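Long-range contacts in malonyl CoA-acyl carrier protein transacylase (Burkholderia pseudomallei 1710b, PDB 3EZO), which probably transfers the malonyl group from malonyl-CoA to holo-acyl carrier protein, releasing free CoA: residues K10-F15 / A89-A95; T276-G282 / L298-F304. All blocks are in the same frame, centred on the assembly; numbering follows the deposited sequence.

Interaction 1: K10-F15 / A89-A95; sequences KFAFVF and AQPSIVA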
ATOM      1  N   LYS A  10      18.542 -11.700   8.876  1.00 29.61           N
ATOM      2  CA  LYS A  10      17.582 -10.611   9.046  1.00 28.09           C
ATOM      3  C   LYS A  10      16.481 -10.766   8.037  1.00 25.56           C
ATOM      4  O   LYS A  10      16.734 -11.139   6.896  1.00 25.52           O
ATOM      5  CB  LYS A  10      18.258  -9.266   8.799  1.00 28.69           C
ATOM      6  CG  LYS A  10      19.384  -9.003   9.744  1.00 31.28           C
ATOM      7  CD  LYS A  10      19.675  -7.529   9.900  1.00 34.45           C
ATOM      8  CE  LYS A  10      20.246  -6.896   8.632  1.00 35.50           C
ATOM      9  NZ  LYS A  10      20.533  -5.438   8.930  1.00 38.20           N
ATOM     10  N   PHE A  11      15.261 -10.441   8.421  1.00 23.17           N
ATOM     11  CA  PHE A  11      14.211 -10.364   7.431  1.00 21.74           C
ATOM     12  C   PHE A  11      13.397  -9.079   7.526  1.00 19.60           C
ATOM     13  O   PHE A  11      13.389  -8.411   8.541  1.00 18.65           O
ATOM     14  CB  PHE A  11      13.309 -11.610   7.460  1.00 22.85           C
ATOM     15  CG  PHE A  11      12.523 -11.774   8.716  1.00 24.44           C
ATOM     16  CD1 PHE A  11      11.183 -11.389   8.778  1.00 25.77           C
ATOM     17  CD2 PHE A  11      13.104 -12.344   9.851  1.00 27.11           C
ATOM     18  CE1 PHE A  11      10.442 -11.571   9.962  1.00 23.26           C
ATOM     19  CE2 PHE A  11      12.355 -12.517  11.028  1.00 24.76           C
ATOM     20  CZ  PHE A  11      11.034 -12.117  11.072  1.00 23.17           C
ATOM     21  N   ALA A  12      12.751  -8.772   6.405  1.00 17.47           N
ATOM     22  CA  ALA A  12      11.818  -7.687   6.255  1.00 16.42           C
ATOM     23  C   ALA A  12      10.406  -8.220   6.053  1.00 14.67           C
ATOM     24  O   ALA A  12      10.196  -9.255   5.430  1.00 13.49           O
ATOM     25  CB  ALA A  12      12.205  -6.837   5.045  1.00 15.44           C
ATOM     26  N   PHE A  13       9.450  -7.466   6.569  1.00 13.58           N
ATOM     27  CA  PHE A  13       8.064  -7.641   6.219  1.00 13.91           C
ATOM     28  C   PHE A  13       7.623  -6.448   5.360  1.00 12.94           C
ATOM     29  O   PHE A  13       7.863  -5.283   5.731  1.00 11.35           O
ATOM     30  CB  PHE A  13       7.213  -7.743   7.489  1.00 14.45           C
ATOM     31  CG  PHE A  13       7.003  -9.165   7.987  1.00 16.79           C
ATOM     32  CD1 PHE A  13       7.939 -10.161   7.769  1.00 19.43           C
ATOM     33  CD2 PHE A  13       5.877  -9.487   8.720  1.00 19.00           C
ATOM     34  CE1 PHE A  13       7.716 -11.475   8.250  1.00 21.43           C
ATOM     35  CE2 PHE A  13       5.660 -10.800   9.204  1.00 18.46           C
ATOM     36  CZ  PHE A  13       6.570 -11.774   8.956  1.00 19.23           C
ATOM     37  N   VAL A  14       6.971  -6.745   4.233  1.00 11.77           N
ATOM     38  CA  VAL A  14       6.306  -5.723   3.429  1.00 11.29           C
ATOM     39  C   VAL A  14       4.793  -5.968   3.415  1.00 11.92           C
ATOM     40  O   VAL A  14       4.346  -7.114   3.282  1.00 12.33           O
ATOM     41  CB  VAL A  14       6.926  -5.640   1.991  1.00 11.74           C
ATOM     42  CG1 VAL A  14       8.419  -5.278   2.097  1.00 10.70           C
ATOM     43  CG2 VAL A  14       6.747  -6.949   1.166  1.00  8.42           C
ATOM     44  N   PHE A  15       4.011  -4.894   3.562  1.00 11.56           N
ATOM     45  CA  PHE A  15       2.554  -4.971   3.742  1.00 11.57           C
ATOM     46  C   PHE A  15       1.812  -4.376   2.516  1.00 11.13           C
ATOM     47  O   PHE A  15       2.120  -3.268   2.062  1.00 11.02           O
ATOM     48  CB  PHE A  15       2.126  -4.253   5.010  1.00 11.53           C
ATOM     49  CG  PHE A  15       2.700  -4.844   6.268  1.00 11.90           C
ATOM     50  CD1 PHE A  15       2.013  -5.822   6.974  1.00 12.40           C
ATOM     51  CD2 PHE A  15       3.922  -4.431   6.744  1.00 11.67           C
ATOM     52  CE1 PHE A  15       2.555  -6.387   8.125  1.00 12.66           C
ATOM     53  CE2 PHE A  15       4.467  -4.981   7.914  1.00 11.87           C
ATOM     54  CZ  PHE A  15       3.780  -5.931   8.611  1.00 13.87           C
ATOM     55  N   ALA A  89       9.477 -14.280  14.716  1.00 18.30           N
ATOM     56  CA  ALA A  89      10.300 -13.154  15.223  1.00 18.31           C
ATOM     57  C   ALA A  89       9.850 -11.824  14.619  1.00 17.61           C
ATOM     58  O   ALA A  89       9.191 -11.789  13.614  1.00 17.11           O
ATOM     59  CB  ALA A  89      11.776 -13.406  14.875  1.00 17.67           C
ATOM     60  N   GLN A  90      10.224 -10.737  15.262  1.00 18.26           N
ATOM     61  CA  GLN A  90       9.990  -9.410  14.740  1.00 18.25           C
ATOM     62  C   GLN A  90      10.901  -9.207  13.530  1.00 17.18           C
ATOM     63  O   GLN A  90      12.057  -9.588  13.572  1.00 17.07           O
ATOM     64  CB  GLN A  90      10.286  -8.406  15.840  1.00 19.29           C
ATOM     65  CG  GLN A  90       9.737  -7.014  15.611  1.00 20.42           C
ATOM     66  CD  GLN A  90      10.014  -6.095  16.778  1.00 20.98           C
ATOM     67  OE1 GLN A  90      11.177  -5.751  17.027  1.00 22.46           O
ATOM     68  NE2 GLN A  90       8.954  -5.653  17.478  1.00 19.55           N
ATOM     69  N   PRO A  91      10.363  -8.685  12.414  1.00 15.82           N
ATOM     70  CA  PRO A  91      11.256  -8.329  11.331  1.00 16.06           C
ATOM     71  C   PRO A  91      12.202  -7.205  11.737  1.00 16.04           C
ATOM     72  O   PRO A  91      11.968  -6.511  12.724  1.00 15.34           O
ATOM     73  CB  PRO A  91      10.310  -7.880  10.225  1.00 16.56           C
ATOM     74  CG  PRO A  91       9.093  -7.428  10.960  1.00 15.33           C
ATOM     75  CD  PRO A  91       8.972  -8.340  12.119  1.00 15.42           C
ATOM     76  N   SER A  92      13.303  -7.060  11.016  1.00 16.59           N
ATOM     77  CA  SER A  92      14.262  -6.013  11.359  1.00 17.41           C
ATOM     78  C   SER A  92      13.934  -4.676  10.677  1.00 16.99           C
ATOM     79  O   SER A  92      14.435  -3.634  11.080  1.00 16.68           O
ATOM     80  CB  SER A  92      15.680  -6.448  11.031  1.00 18.16           C
ATOM     81  OG  SER A  92      15.764  -7.021   9.742  1.00 24.73           O
ATOM     82  N   ILE A  93      13.115  -4.733   9.633  1.00 16.52           N
ATOM     83  CA  ILE A  93      12.716  -3.561   8.887  1.00 15.50           C
ATOM     84  C   ILE A  93      11.402  -3.867   8.177  1.00 14.17           C
ATOM     85  O   ILE A  93      11.168  -4.988   7.759  1.00 13.73           O
ATOM     86  CB  ILE A  93      13.835  -3.087   7.904  1.00 15.71           C
ATOM     87  CG1 ILE A  93      13.485  -1.710   7.291  1.00 15.44           C
ATOM     88  CG2 ILE A  93      14.102  -4.111   6.841  1.00 15.48           C
ATOM     89  CD1 ILE A  93      14.743  -0.965   6.667  1.00 13.59           C
ATOM     90  N   VAL A  94      10.530  -2.865   8.099  1.00 13.05           N
ATOM     91  CA  VAL A  94       9.264  -3.009   7.435  1.00 11.56           C
ATOM     92  C   VAL A  94       9.008  -1.855   6.469  1.00 11.04           C
ATOM     93  O   VAL A  94       9.668  -0.825   6.546  1.00 10.89           O
ATOM     94  CB  VAL A  94       8.129  -3.076   8.448  1.00 11.68           C
ATOM     95  CG1 VAL A  94       8.259  -4.387   9.313  1.00 10.83           C
ATOM     96  CG2 VAL A  94       8.126  -1.814   9.333  1.00 11.21           C
ATOM     97  N   ALA A  95       8.063  -2.078   5.557  1.00  9.32           N
ATOM     98  CA  ALA A  95       7.551  -1.068   4.645  1.00 10.26           C
ATOM     99  C   ALA A  95       6.208  -1.590   4.152  1.00 10.33           C
ATOM    100  O   ALA A  95       5.890  -2.793   4.285  1.00 10.40           O
ATOM    101  CB  ALA A  95       8.526  -0.866   3.450  1.00  9.24           C
TER
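Pro-91, in the loop leading into strand 93-96, packs on Phe-11 at the start of the parallel pairing with strand 11-15, in the parallel sheet of the acyl transferase fold. Pro-91 CA sits over one face of the Phe-11 ring, 3.9 Å from its centroid, in a CH-pi contact displaced toward the rim. Phe-11 reaches across because its CG is set between the backbone N and the carbonyl carbon (chi1 65°). Ser-92 N donates to Phe-11 O nearly in line with the C=O at 2.8 Å, while Ser-92 OG donates to the same oxygen from above the carbonyl plane at 3.0 Å. Pro-91 CG packs on Phe-13 CB at 4.0 Å, and Val-94 CG1 touches the same CB from farther along the strand.

Parallel pairing then brings Phe-13 opposite Val-94 and Val-14 opposite Ala-95, with Phe-15 N bonding to Ala-95 O at 2.9 Å. Strand 93-96 leads into the turn that carries Ser-98, the predicted active-site serine, consistent with a nucleophile elbow; Phe-15 also packs on helix 99-107. At the other end, Phe-11 CZ lies edge-on, 3.2 Å from Ala-89 O, a carbonyl that accepts a hydrogen bond from Trp-83 NE1.

Interaction 2: T276-G282 / L298-F304; sequences THVIECG and LVGASVF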
ATOM      1  N   THR A 276      18.157 -10.156   3.162  1.00 25.37           N
ATOM      2  CA  THR A 276      18.037 -11.001   1.988  1.00 25.18           C
ATOM      3  C   THR A 276      16.675 -11.697   1.946  1.00 24.17           C
ATOM      4  O   THR A 276      16.257 -12.158   0.894  1.00 24.88           O
ATOM      5  CB  THR A 276      19.140 -12.074   2.004  1.00 26.21           C
ATOM      6  OG1 THR A 276      19.073 -12.784   3.253  1.00 28.98           O
ATOM      7  CG2 THR A 276      20.536 -11.391   1.908  1.00 27.55           C
ATOM      8  N   HIS A 277      15.966 -11.737   3.073  1.00 22.93           N
ATOM      9  CA  HIS A 277      14.618 -12.319   3.118  1.00 21.75           C
ATOM     10  C   HIS A 277      13.515 -11.271   3.270  1.00 19.37           C
ATOM     11  O   HIS A 277      13.445 -10.551   4.274  1.00 18.50           O
ATOM     12  CB  HIS A 277      14.529 -13.334   4.266  1.00 22.33           C
ATOM     13  CG  HIS A 277      15.546 -14.438   4.165  1.00 25.53           C
ATOM     14  ND1 HIS A 277      16.075 -15.079   5.267  1.00 29.04           N
ATOM     15  CD2 HIS A 277      16.170 -14.968   3.095  1.00 27.68           C
ATOM     16  CE1 HIS A 277      16.939 -15.990   4.871  1.00 27.91           C
ATOM     17  NE2 HIS A 277      17.015 -15.942   3.557  1.00 28.73           N
ATOM     18  N   VAL A 278      12.628 -11.233   2.287  1.00 17.49           N
ATOM     19  CA  VAL A 278      11.538 -10.280   2.265  1.00 16.78           C
ATOM     20  C   VAL A 278      10.198 -11.029   2.174  1.00 16.71           C
ATOM     21  O   VAL A 278       9.886 -11.709   1.173  1.00 16.38           O
ATOM     22  CB  VAL A 278      11.732  -9.273   1.140  1.00 16.91           C
ATOM     23  CG1 VAL A 278      10.590  -8.304   1.097  1.00 15.03           C
ATOM     24  CG2 VAL A 278      13.163  -8.558   1.303  1.00 16.87           C
ATOM     25  N   ILE A 279       9.429 -10.914   3.250  1.00 16.13           N
ATOM     26  CA  ILE A 279       8.190 -11.679   3.405  1.00 15.59           C
ATOM     27  C   ILE A 279       7.044 -10.708   3.252  1.00 14.82           C
ATOM     28  O   ILE A 279       6.984  -9.690   3.933  1.00 12.76           O
ATOM     29  CB  ILE A 279       8.151 -12.365   4.762  1.00 15.11           C
ATOM     30  CG1 ILE A 279       9.265 -13.422   4.837  1.00 15.55           C
ATOM     31  CG2 ILE A 279       6.763 -13.005   5.046  1.00 14.93           C
ATOM     32  CD1 ILE A 279       9.470 -13.887   6.248  1.00 17.68           C
ATOM     33  N   GLU A 280       6.174 -10.991   2.290  1.00 15.35           N
ATOM     34  CA  GLU A 280       4.942 -10.218   2.131  1.00 15.00           C
ATOM     35  C   GLU A 280       3.986 -10.692   3.183  1.00 15.15           C
ATOM     36  O   GLU A 280       3.692 -11.895   3.280  1.00 16.32           O
ATOM     37  CB  GLU A 280       4.325 -10.370   0.745  1.00 15.05           C
ATOM     38  CG  GLU A 280       2.906  -9.738   0.696  1.00 14.55           C
ATOM     39  CD  GLU A 280       2.368  -9.550  -0.696  1.00 15.41           C
ATOM     40  OE1 GLU A 280       2.636 -10.421  -1.556  1.00 16.24           O
ATOM     41  OE2 GLU A 280       1.625  -8.541  -0.914  1.00 16.29           O
ATOM     42  N   CYS A 281       3.510  -9.771   4.005  1.00 14.97           N
ATOM     43  CA  CYS A 281       2.591 -10.130   5.085  1.00 15.10           C
ATOM     44  C   CYS A 281       1.185  -9.659   4.755  1.00 15.07           C
ATOM     45  O   CYS A 281       0.870  -8.474   4.843  1.00 15.10           O
ATOM     46  CB  CYS A 281       3.060  -9.586   6.430  1.00 14.47           C
ATOM     47  SG  CYS A 281       2.021 -10.060   7.857  1.00 14.76           S
ATOM     48  N   GLY A 282       0.347 -10.609   4.362  1.00 15.23           N
ATOM     49  CA  GLY A 282      -1.024 -10.304   4.005  1.00 15.76           C
ATOM     50  C   GLY A 282      -1.465 -10.969   2.713  1.00 15.29           C
ATOM     51  O   GLY A 282      -0.694 -11.640   2.045  1.00 14.74           O
ATOM     52  N   LEU A 298      16.899 -11.616  -3.672  1.00 25.89           N
ATOM     53  CA  LEU A 298      16.102 -11.595  -2.455  1.00 25.75           C
ATOM     54  C   LEU A 298      15.340 -12.919  -2.412  1.00 24.83           C
ATOM     55  O   LEU A 298      15.063 -13.489  -3.455  1.00 24.37           O
ATOM     56  CB  LEU A 298      15.127 -10.396  -2.407  1.00 25.71           C
ATOM     57  CG  LEU A 298      15.797  -9.025  -2.397  1.00 25.20           C
ATOM     58  CD1 LEU A 298      14.750  -7.924  -2.406  1.00 25.42           C
ATOM     59  CD2 LEU A 298      16.734  -8.930  -1.193  1.00 25.24           C
ATOM     60  N   VAL A 299      15.051 -13.403  -1.210  1.00 23.89           N
ATOM     61  CA  VAL A 299      14.309 -14.636  -1.042  1.00 23.42           C
ATOM     62  C   VAL A 299      12.961 -14.324  -0.446  1.00 22.80           C
ATOM     63  O   VAL A 299      12.854 -13.824   0.669  1.00 22.11           O
ATOM     64  CB  VAL A 299      15.044 -15.640  -0.135  1.00 23.71           C
ATOM     65  CG1 VAL A 299      14.146 -16.870   0.134  1.00 22.70           C
ATOM     66  CG2 VAL A 299      16.410 -16.053  -0.771  1.00 23.40           C
ATOM     67  N   GLY A 300      11.923 -14.661  -1.192  1.00 23.75           N
ATOM     68  CA  GLY A 300      10.553 -14.259  -0.829  1.00 24.44           C
ATOM     69  C   GLY A 300       9.778 -15.322  -0.096  1.00 24.07           C
ATOM     70  O   GLY A 300      10.032 -16.494  -0.267  1.00 25.57           O
ATOM     71  N   ALA A 301       8.870 -14.913   0.770  1.00 24.37           N
ATOM     72  CA  ALA A 301       7.804 -15.809   1.240  1.00 24.31           C
ATOM     73  C   ALA A 301       6.561 -14.957   1.448  1.00 24.54           C
ATOM     74  O   ALA A 301       6.552 -13.741   1.163  1.00 23.62           O
ATOM     75  CB  ALA A 301       8.199 -16.537   2.523  1.00 23.55           C
ATOM     76  N   SER A 302       5.489 -15.583   1.910  1.00 24.22           N
ATOM     77  CA  SER A 302       4.282 -14.812   2.197  1.00 23.80           C
ATOM     78  C   SER A 302       3.529 -15.417   3.323  1.00 22.76           C
ATOM     79  O   SER A 302       3.581 -16.638   3.539  1.00 22.74           O
ATOM     80  CB  SER A 302       3.412 -14.707   0.987  1.00 24.23           C
ATOM     81  OG  SER A 302       4.204 -14.355  -0.131  1.00 27.10           O
ATOM     82  N   VAL A 303       2.897 -14.545   4.095  1.00 21.12           N
ATOM     83  CA  VAL A 303       2.011 -14.975   5.152  1.00 20.20           C
ATOM     84  C   VAL A 303       0.604 -14.510   4.812  1.00 19.59           C
ATOM     85  O   VAL A 303       0.289 -13.309   4.931  1.00 18.69           O
ATOM     86  CB  VAL A 303       2.452 -14.414   6.479  1.00 20.13           C
ATOM     87  CG1 VAL A 303       1.527 -14.900   7.586  1.00 19.57           C
ATOM     88  CG2 VAL A 303       3.951 -14.788   6.714  1.00 21.52           C
ATOM     89  N   PHE A 304      -0.226 -15.460   4.371  1.00 18.33           N
ATOM     90  CA  PHE A 304      -1.643 -15.184   4.064  1.00 18.13           C
ATOM     91  C   PHE A 304      -2.626 -16.296   4.509  1.00 17.69           C
ATOM     92  O   PHE A 304      -3.840 -16.159   4.374  1.00 16.56           O
ATOM     93  CB  PHE A 304      -1.799 -14.915   2.558  1.00 17.72           C
ATOM     94  CG  PHE A 304      -1.358 -16.037   1.711  1.00 17.33           C
ATOM     95  CD1 PHE A 304      -2.217 -17.100   1.446  1.00 19.70           C
ATOM     96  CD2 PHE A 304      -0.093 -16.045   1.151  1.00 19.69           C
ATOM     97  CE1 PHE A 304      -1.821 -18.175   0.658  1.00 16.73           C
ATOM     98  CE2 PHE A 304       0.315 -17.115   0.351  1.00 18.84           C
ATOM     99  CZ  PHE A 304      -0.573 -18.184   0.112  1.00 18.36           C
TER
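Strands 277-281 and 299-303 run parallel, their axes 4.5 Å apart at closest approach and turned by 24°, as the two strands of a beta-alpha-beta unit whose connection runs through helix 286-294. The ladder opens with Val-299 N donating to Thr-276 O at 2.7 Å and closes with Gly-282 N donating to Val-303 O at 2.8 Å. Between them the donors alternate from strand to strand; the link from Ala-301 N to Val-278 O is weak, at 3.4 Å.

His-277, Ile-279 and Cys-281 share one face of the sheet with Val-299, Ala-301 and Val-303. The side chains of His-277 and Val-299 run alongside one another in the same direction, and the imidazole brings His-277 CD2 to 3.5 Å from Val-299 CB. Farther along, Ile-279 CG1, anti to the carbonyl carbon (chi1 -65°), meets Ala-301 CB, whereas Ile-279 CG2 reaches Val-303 CG2 at 3.7 Å, the two side chains crossing at a slant. Helix 306-314 packs on this face through Ala-312, on Ala-301 and Val-303, and through Leu-309, on Val-303.

The other face carries Val-278, Glu-280 and Ser-302, with Leu-298, just before the second strand, packing against Val-278. Val-278 CG2 meets Leu-298 CD1 at 4.1 Å, and both residues touch Thr-291 of the connecting helix. Glu-280 is buried, its CG anti to the backbone N (chi1 170°) and its chain extended. Its carboxylate meets the first turn of that helix: OE2 accepts from Leu-287 N and OE1 from Ala-288 N, an arrangement that would be expected to favour the charged form. Nearer the backbone, Glu-280 CB passes 4.1 Å from Ser-302 OG.

In the fold
Interactions 1 and 2 belong to one five-stranded parallel sheet and meet where strand 11-15 lies beside strand 277-281: Ala-12 O and Ile-279 N are 2.8 Å apart, a probable hydrogen bond. Interaction 1 is the more buried and joins two inner strands, one leading to the predicted nucleophile; aromatic rings and a proline dominate its side-chain packing. Interaction 2 reaches the sheet's edge at 299-303, where Val-299 and Gly-300 are exposed, and its longer ladder is packed chiefly by aliphatic side chains, with one buried carboxylate where interaction 1 has a backbone carbonyl held by a serine. Helix 263-272 packs against both, touching Ala-12 and Val-278 through Ile-270.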